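Local atomic coordinates of alpha-L-rhamnosidase (Streptomyces avermitilis, PDB entry 3W5M), a protein that hydrolyses terminal non-reducing alpha-L-rhamnose residues from plant glycosides such as naringin, rutin and hesperidin and from gum arabic, and binds L-rhamnose through a calcium-dependent carbohydrate-binding module. Residues T629-R634 against M911-H916; N506-V511 against F565-F570. One frame throughout, in Å; residues are numbered along the deposited sequence.

Contact 1: T629-R634 against M911-H916; sequences TDTPAR and MNSFNH. With TRS (2-amino-2-hydroxymethyl-propane-1,3-diol), chain D.
The carbonyl O of D630 lies over the centre of the H916 imidazole, 3.2 Å from its CG, an approach from above the face that engages no ring N-H. On that same side T631 sets its CB 3.6 Å from H916 CE1. This is the close-packed, buried part. S913 holds the imidazole at its edge: its OG is 2.7 Å from H916 ND1, where either could be the donor, and also accepts the backbone N-H of N915, making an ST turn. T631 OG1 accepts from A633 N in a second ST turn, so a short hydroxyl side chain steadies each loop. The apolar ring of P632 crosses the N915 side chain at about a right angle, CG 3.6 Å from ND2.

With ND1 engaged, the other ring nitrogen faces the pocket, where H916 NE2 donates to TRS O1 at 3.1 Å in a nearly straight bond (175°). D630 completes the grip: with CG set between its backbone N and carbonyl carbon (chi1 60°), OD2 accepts from the same TRS O1 at 2.5 Å. The long R634, extended from CG to NE, brings its guanidinium into the wall of the pocket. E895, the probable proton acceptor, takes both R634 NH1 and S913 N, consistent with the close approach of these two donors, and E636, the probable proton donor, takes R634 NE.

The side toward M911, the one partly exposed residue here, is more open to solvent. Its flexible thioether chain brings CG over one guanidinium face, 3.6 Å from R634 NH2, and rests SD 3.7 Å from TRS C3. TRS, probably from the crystallisation liquor, also bonds to D643, W695 and E895 and so occupies the rhamnose-binding site, the loop-lined catalytic pocket of a family 78 (alpha/alpha)6-barrel.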
# COMPACT_ATOMS: atom_id res chain seq x y z
N THR A 629 1.66 -3.46 1.57
CA THR A 629 3.01 -3.46 1.00
C THR A 629 4.05 -3.91 2.01
O THR A 629 3.81 -3.85 3.22
CB THR A 629 3.42 -2.10 0.41
OG1 THR A 629 3.21 -1.07 1.38
CG2 THR A 629 2.65 -1.81 -0.84
N ASP A 630 5.18 -4.39 1.49
CA ASP A 630 6.34 -4.69 2.33
C ASP A 630 6.98 -3.42 2.90
O ASP A 630 7.25 -3.36 4.08
CB ASP A 630 7.38 -5.53 1.59
CG ASP A 630 7.95 -4.84 0.32
OD1 ASP A 630 7.24 -4.08 -0.39
OD2 ASP A 630 9.12 -5.12 -0.01
N THR A 631 7.19 -2.41 2.05
CA THR A 631 7.77 -1.14 2.49
C THR A 631 7.24 -0.04 1.62
O THR A 631 6.97 -0.26 0.45
CB THR A 631 9.32 -1.15 2.45
OG1 THR A 631 9.81 0.20 2.45
CG2 THR A 631 9.81 -1.78 1.19
N PRO A 632 7.04 1.15 2.20
CA PRO A 632 6.46 2.26 1.43
C PRO A 632 7.51 3.21 0.85
O PRO A 632 7.14 4.22 0.21
CB PRO A 632 5.63 2.99 2.49
CG PRO A 632 6.41 2.79 3.75
CD PRO A 632 7.10 1.45 3.64
N ALA A 633 8.79 2.92 1.05
CA ALA A 633 9.82 3.94 0.82
C ALA A 633 10.78 3.62 -0.33
O ALA A 633 11.00 4.46 -1.21
CB ALA A 633 10.58 4.26 2.11
N ARG A 634 11.36 2.41 -0.36
CA ARG A 634 12.29 2.10 -1.43
C ARG A 634 11.60 1.77 -2.74
O ARG A 634 10.36 1.82 -2.83
CB ARG A 634 13.26 0.97 -1.02
CG ARG A 634 12.59 -0.38 -0.84
CD ARG A 634 13.68 -1.43 -0.63
NE ARG A 634 13.16 -2.77 -0.34
CZ ARG A 634 13.42 -3.45 0.78
NH1 ARG A 634 14.19 -2.91 1.73
NH2 ARG A 634 12.91 -4.65 0.97
N MET A 911 19.35 -4.06 0.77
CA MET A 911 18.00 -4.37 1.29
C MET A 911 17.91 -4.00 2.78
O MET A 911 18.31 -4.78 3.65
CB MET A 911 17.64 -5.85 1.05
CG MET A 911 16.14 -6.14 1.17
SD MET A 911 15.85 -7.93 1.35
CE MET A 911 16.49 -8.18 3.00
N ASN A 912 17.42 -2.79 3.06
CA ASN A 912 17.33 -2.31 4.43
C ASN A 912 16.28 -1.24 4.69
O ASN A 912 16.60 -0.04 4.81
CB ASN A 912 18.69 -1.80 4.94
CG ASN A 912 18.70 -1.62 6.43
OD1 ASN A 912 18.07 -2.39 7.16
ND2 ASN A 912 19.39 -0.58 6.92
N SER A 913 15.04 -1.67 4.88
CA SER A 913 13.93 -0.74 5.14
C SER A 913 13.71 -0.46 6.64
O SER A 913 13.94 -1.33 7.50
CB SER A 913 12.66 -1.30 4.47
OG SER A 913 11.50 -1.06 5.25
N PHE A 914 13.29 0.76 6.96
CA PHE A 914 12.93 1.10 8.34
C PHE A 914 11.43 1.11 8.60
O PHE A 914 10.97 1.67 9.60
CB PHE A 914 13.58 2.42 8.75
CG PHE A 914 15.08 2.35 8.74
CD1 PHE A 914 15.78 2.58 7.56
CD2 PHE A 914 15.77 1.96 9.88
CE1 PHE A 914 17.17 2.48 7.55
CE2 PHE A 914 17.16 1.86 9.87
CZ PHE A 914 17.86 2.11 8.70
N ASN A 915 10.67 0.45 7.72
CA ASN A 915 9.21 0.44 7.82
C ASN A 915 8.60 -0.81 7.12
O ASN A 915 7.95 -0.70 6.09
CB ASN A 915 8.65 1.76 7.21
CG ASN A 915 7.24 2.09 7.69
OD1 ASN A 915 6.59 1.32 8.40
ND2 ASN A 915 6.76 3.28 7.32
N HIS A 916 8.87 -1.99 7.67
CA HIS A 916 8.21 -3.25 7.31
C HIS A 916 7.36 -3.67 8.51
O HIS A 916 7.86 -3.65 9.63
CB HIS A 916 9.24 -4.37 7.14
CG HIS A 916 9.73 -4.55 5.74
ND1 HIS A 916 10.52 -3.60 5.10
CD2 HIS A 916 9.64 -5.59 4.88
CE1 HIS A 916 10.85 -4.04 3.90
NE2 HIS A 916 10.33 -5.25 3.74
C TRS D . 10.84 -9.27 1.57
C1 TRS D . 9.92 -8.04 1.73
C2 TRS D . 10.32 -10.45 2.41
C3 TRS D . 12.29 -8.94 1.90
N TRS D . 10.79 -9.67 0.14
O1 TRS D . 10.52 -6.86 1.15
O2 TRS D . 8.99 -10.81 2.00
O3 TRS D . 12.41 -8.48 3.25

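Contact 2: N506-V511 against F565-F570; sequences NMVGSV and FTFHGF
G509 pairs with H568 at backbone angles, phi 147° and psi -138°, that a residue with a side chain could hardly adopt: a CB would jam against the carbonyl O of V508 and crowd M507 CE. Here the chain turns a corner, yet the antiparallel ladder continues to this point. G509 N donates to H568 O at 3.0 Å and G509 O accepts from H568 N at 2.8 Å, both donors lying in the carbonyl plane. One hydrogen-bonded pair away, M507 and F570 exchange another two bonds; M507 N approaches F570 O from above the carbonyl plane, while F570 N meets M507 O almost end on. Between them V508 faces G569 in a non-hydrogen-bonded pair whose CA atoms are only 4.5 Å apart.

The ladder of 506-508 and 568-570 belongs to the concanavalin-like beta domain, and beyond the corner strand 510-515 enters its large sheet beside 587-594. F570 fills the angle. M507 runs alongside the phenyl group, with CG over one face, 4.3 Å from the centroid, in a CH-pi contact. The thioether then bends at its last torsion (chi3 -81°), which takes CE to 3.6 Å from F570 CZ, and SD makes an oblique Met-aromatic contact. From past the corner V511 sets CG1 3.8 Å from F570 CZ. Replacing F570 by alanine would remove the ring on which M507 and V511 converge, and is likely to open a gap between them and leave the methionine tip free to turn.

On the face carrying V508, the CG1 methyl of this beta-branched residue packs 3.6 Å from F567 CD2, and R637 makes a cation-pi contact with that phenyl ring. H568 instead sends NE2 to D549 and stacks on H527. Farther along, a water bridges S510 OG and T566 O.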
# COMPACT_ATOMS: atom_id res chain seq x y z
N ASN A 506 8.14 8.40 11.34
CA ASN A 506 8.35 7.87 10.01
C ASN A 506 6.95 7.61 9.42
O ASN A 506 6.27 6.67 9.84
CB ASN A 506 9.16 6.56 10.08
CG ASN A 506 9.69 6.09 8.72
OD1 ASN A 506 9.68 6.81 7.71
ND2 ASN A 506 10.15 4.82 8.69
N MET A 507 6.56 8.43 8.43
CA MET A 507 5.19 8.47 7.93
C MET A 507 5.18 8.17 6.42
O MET A 507 6.24 8.04 5.76
CB MET A 507 4.57 9.86 8.18
CG MET A 507 5.35 10.98 7.49
SD MET A 507 4.28 12.38 7.04
CE MET A 507 3.56 11.77 5.50
N VAL A 508 3.97 8.01 5.87
CA VAL A 508 3.83 7.73 4.45
C VAL A 508 2.82 8.68 3.86
O VAL A 508 1.71 8.82 4.41
CB VAL A 508 3.40 6.27 4.18
CG1 VAL A 508 3.29 5.99 2.68
CG2 VAL A 508 4.39 5.31 4.81
N GLY A 509 3.18 9.28 2.73
CA GLY A 509 2.34 10.33 2.12
C GLY A 509 3.23 11.33 1.43
O GLY A 509 4.20 10.96 0.74
N SER A 510 2.92 12.62 1.57
CA SER A 510 3.77 13.63 0.93
C SER A 510 3.56 14.94 1.71
O SER A 510 2.72 15.00 2.58
CB SER A 510 3.40 13.79 -0.57
OG SER A 510 2.04 14.13 -0.74
N VAL A 511 4.31 15.98 1.38
CA VAL A 511 4.27 17.17 2.21
C VAL A 511 3.41 18.28 1.60
O VAL A 511 3.04 18.22 0.44
CB VAL A 511 5.69 17.68 2.54
CG1 VAL A 511 6.57 16.52 2.94
CG2 VAL A 511 6.29 18.46 1.39
N PHE A 565 0.47 12.93 -7.22
CA PHE A 565 0.62 11.63 -7.90
C PHE A 565 1.88 10.89 -7.55
O PHE A 565 2.50 10.17 -8.38
CB PHE A 565 0.46 11.84 -9.41
CG PHE A 565 -0.85 12.46 -9.76
CD1 PHE A 565 -2.04 11.77 -9.50
CD2 PHE A 565 -0.92 13.75 -10.33
CE1 PHE A 565 -3.27 12.32 -9.80
CE2 PHE A 565 -2.15 14.29 -10.65
CZ PHE A 565 -3.33 13.59 -10.38
N THR A 566 2.29 11.08 -6.30
CA THR A 566 3.47 10.36 -5.80
C THR A 566 3.24 10.14 -4.31
O THR A 566 2.33 10.72 -3.74
CB THR A 566 4.79 11.15 -6.01
OG1 THR A 566 5.89 10.31 -5.64
CG2 THR A 566 4.83 12.39 -5.14
N PHE A 567 4.02 9.26 -3.70
CA PHE A 567 4.06 9.17 -2.24
C PHE A 567 5.40 8.67 -1.80
O PHE A 567 6.09 8.01 -2.58
CB PHE A 567 2.92 8.30 -1.64
CG PHE A 567 3.05 6.82 -1.90
CD1 PHE A 567 2.48 6.24 -3.05
CD2 PHE A 567 3.63 5.99 -0.95
CE1 PHE A 567 2.57 4.86 -3.25
CE2 PHE A 567 3.74 4.61 -1.16
CZ PHE A 567 3.18 4.06 -2.30
N HIS A 568 5.79 9.00 -0.56
CA HIS A 568 7.10 8.58 -0.06
C HIS A 568 6.94 8.08 1.37
O HIS A 568 5.97 8.41 2.07
CB HIS A 568 8.11 9.75 -0.06
CG HIS A 568 7.90 10.73 -1.18
ND1 HIS A 568 8.16 10.43 -2.50
CD2 HIS A 568 7.48 12.02 -1.16
CE1 HIS A 568 7.89 11.49 -3.25
NE2 HIS A 568 7.48 12.48 -2.46
N GLY A 569 7.92 7.31 1.81
CA GLY A 569 8.03 6.87 3.21
C GLY A 569 9.22 7.59 3.84
O GLY A 569 10.35 7.49 3.34
N PHE A 570 8.98 8.33 4.91
CA PHE A 570 10.00 9.26 5.44
C PHE A 570 9.63 9.80 6.78
O PHE A 570 8.43 9.91 7.12
CB PHE A 570 10.17 10.47 4.49
CG PHE A 570 8.94 11.30 4.34
CD1 PHE A 570 7.87 10.87 3.53
CD2 PHE A 570 8.84 12.54 4.96
CE1 PHE A 570 6.74 11.67 3.39
CE2 PHE A 570 7.72 13.33 4.82
CZ PHE A 570 6.66 12.89 4.05
O HOH W 1 0.90 12.91 -2.85

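Overall arrangement
Followed from the N terminus, the chain first closes contact 2, bringing 565-570 back to 506-511 around an intervening length that holds strands and no helix. Only after that does contact 1 open, at 629-634, and its much longer, helix-rich excursion through the catalytic barrel ends at 911-916. The two loops therefore follow in series, neither nesting nor crossing. In space they meet: P632 packs against V508, A633 CB against G569 O, and N915 against N506, and the centres of the two contacts lie about 12 Å apart. The concanavalin-like beta domain is thus laid directly against the loops that build the rhamnose pocket; the ladder and the bound TRS lie on opposite sides of those loops.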